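Local coordinates for protein NAD-dependent aldehyde dehydrogenase (Burkholderia multivorans, PDB 5UJU) that probably oxidises aldehydes to carboxylic acids with NAD+ as the hydride acceptor, at residues A[223-228]-A[233-238]. Numbering follows the deposited sequence.
Sequences PGLFAD and NTVIVK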
loop_
_atom_site.group_PDB
_atom_site.type_symbol
_atom_site.label_atom_id
_atom_site.label_comp_id
_atom_site.label_asym_id
_atom_site.label_seq_id
_atom_site.Cartn_x
_atom_site.Cartn_y
_atom_site.Cartn_z
ATOM N N PRO A 223 11.501 -3.103 11.776
ATOM C CA PRO A 223 10.222 -2.534 11.309
ATOM C C PRO A 223 9.381 -3.512 10.504
ATOM O O PRO A 223 8.173 -3.612 10.741
ATOM C CB PRO A 223 10.662 -1.316 10.477
ATOM C CG PRO A 223 11.953 -0.888 11.119
ATOM C CD PRO A 223 12.634 -2.205 11.458
ATOM N N GLY A 224 9.979 -4.252 9.570
ATOM C CA GLY A 224 9.213 -5.239 8.824
ATOM C C GLY A 224 8.770 -6.417 9.678
ATOM O O GLY A 224 7.636 -6.889 9.557
ATOM N N LEU A 225 9.655 -6.904 10.553
ATOM C CA LEU A 225 9.326 -8.050 11.398
ATOM C C LEU A 225 8.116 -7.763 12.281
ATOM O O LEU A 225 7.172 -8.559 12.347
ATOM C CB LEU A 225 10.542 -8.425 12.244
ATOM C CG LEU A 225 10.378 -9.340 13.468
ATOM C CD1 LEU A 225 9.780 -10.698 13.086
ATOM C CD2 LEU A 225 11.730 -9.518 14.165
ATOM N N PHE A 226 8.116 -6.613 12.951
ATOM C CA PHE A 226 7.057 -6.294 13.894
ATOM C C PHE A 226 5.817 -5.720 13.221
ATOM O O PHE A 226 4.716 -5.891 13.747
ATOM C CB PHE A 226 7.613 -5.360 14.974
ATOM C CG PHE A 226 8.496 -6.081 15.940
ATOM C CD1 PHE A 226 7.940 -6.806 16.987
ATOM C CD2 PHE A 226 9.868 -6.131 15.748
ATOM C CE1 PHE A 226 8.742 -7.520 17.863
ATOM C CE2 PHE A 226 10.677 -6.846 16.622
ATOM C CZ PHE A 226 10.108 -7.543 17.683
ATOM N N ALA A 227 5.952 -5.058 12.064
ATOM C CA ALA A 227 4.760 -4.763 11.271
ATOM C C ALA A 227 4.050 -6.052 10.853
ATOM O O ALA A 227 2.811 -6.109 10.816
ATOM C CB ALA A 227 5.135 -3.944 10.036
ATOM N N ASP A 228 4.826 -7.071 10.470
ATOM C CA ASP A 228 4.261 -8.368 10.119
ATOM C C ASP A 228 3.531 -8.973 11.317
ATOM O O ASP A 228 2.363 -9.355 11.215
ATOM C CB ASP A 228 5.366 -9.312 9.635
ATOM C CG ASP A 228 5.774 -9.095 8.174
ATOM O OD1 ASP A 228 5.088 -8.355 7.447
ATOM O OD2 ASP A 228 6.799 -9.695 7.752
ATOM N N ASN A 233 0.569 -11.750 10.892
ATOM C CA ASN A 233 1.247 -12.627 9.962
ATOM C C ASN A 233 2.252 -13.497 10.701
ATOM O O ASN A 233 2.688 -13.174 11.804
ATOM C CB ASN A 233 1.960 -11.791 8.885
ATOM C CG ASN A 233 0.994 -10.981 8.068
ATOM O OD1 ASN A 233 0.392 -11.500 7.145
ATOM N ND2 ASN A 233 0.801 -9.711 8.433
ATOM N N THR A 234 2.632 -14.605 10.070
ATOM C CA THR A 234 3.803 -15.355 10.500
ATOM C C THR A 234 5.018 -14.829 9.732
ATOM O O THR A 234 4.877 -14.211 8.677
ATOM C CB THR A 234 3.617 -16.856 10.257
ATOM O OG1 THR A 234 3.235 -17.072 8.894
ATOM C CG2 THR A 234 2.532 -17.453 11.196
ATOM N N VAL A 235 6.218 -15.060 10.275
ATOM C CA VAL A 235 7.433 -14.431 9.750
ATOM C C VAL A 235 8.566 -15.447 9.662
ATOM O O VAL A 235 8.852 -16.149 10.635
ATOM C CB VAL A 235 7.873 -13.240 10.625
ATOM C CG1 VAL A 235 9.002 -12.486 9.961
ATOM C CG2 VAL A 235 6.701 -12.311 10.900
ATOM N N ILE A 236 9.248 -15.480 8.521
ATOM C CA ILE A 236 10.531 -16.164 8.375
ATOM C C ILE A 236 11.597 -15.078 8.309
ATOM O O ILE A 236 11.531 -14.188 7.445
ATOM C CB ILE A 236 10.577 -17.059 7.122
ATOM C CG1 ILE A 236 9.520 -18.183 7.198
ATOM C CG2 ILE A 236 11.969 -17.636 6.926
ATOM C CD1 ILE A 236 9.308 -18.919 5.881
ATOM N N VAL A 237 12.534 -15.108 9.252
ATOM C CA VAL A 237 13.603 -14.113 9.323
ATOM C C VAL A 237 14.848 -14.718 8.695
ATOM O O VAL A 237 15.373 -15.726 9.189
ATOM C CB VAL A 237 13.871 -13.673 10.769
ATOM C CG1 VAL A 237 14.994 -12.647 10.814
ATOM C CG2 VAL A 237 12.600 -13.112 11.407
ATOM N N LYS A 238 15.308 -14.113 7.598
ATOM C CA LYS A 238 16.495 -14.544 6.864
ATOM C C LYS A 238 17.560 -13.465 6.990
ATOM O O LYS A 238 17.593 -12.530 6.175
ATOM C CB LYS A 238 16.154 -14.793 5.389
ATOM C CG LYS A 238 17.086 -15.777 4.670
ATOM C CD LYS A 238 18.521 -15.288 4.515
ATOM C CE LYS A 238 18.607 -14.077 3.573
ATOM N NZ LYS A 238 20.039 -13.642 3.454
#
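Segment 223-228 of helix 217-230, carrying Leu225 and Asp228, runs nearly antiparallel to strand 234-238, which carries Val235 and Val237 (158°, axes 8.4 Å apart), as in a beta-alpha-beta crossover, where the chain returns into the sheet parallel to strand 191-211. Near the helix end, Asp228 O takes two N-H groups from Asn233, and Thr231 OG1 hydrogen-bonds to the same oxygen. Asn233 ND2, 3.2 Å from Asp228 O, lies in the carbonyl plane on a lone pair, whereas Asn233 N, 3.0 Å from that oxygen, is tilted 34° from the plane. OD1 of Asn233 accepts a hydrogen bond from Gly206 N and ND2 also donates to Arg553 O, so the amide is held at both ends and its rotation is fixed. Farther along, the packing is largely apolar. Val235, with CG1 anti to its own N (chi1 -172°), splits its branches: CG2 presses on Asp228 CB at 3.5 Å, and CG1 meets Leu225 CD1 at 3.7 Å, the two side chains crossing at about a right angle. The same leucine methyl also touches Val237 CG2. Asp228 OD1 forms a salt bridge with Arg553. Strand 234-238 also pairs with strand 268-270, while helix 97-132 packs against Phe226 and Thr234.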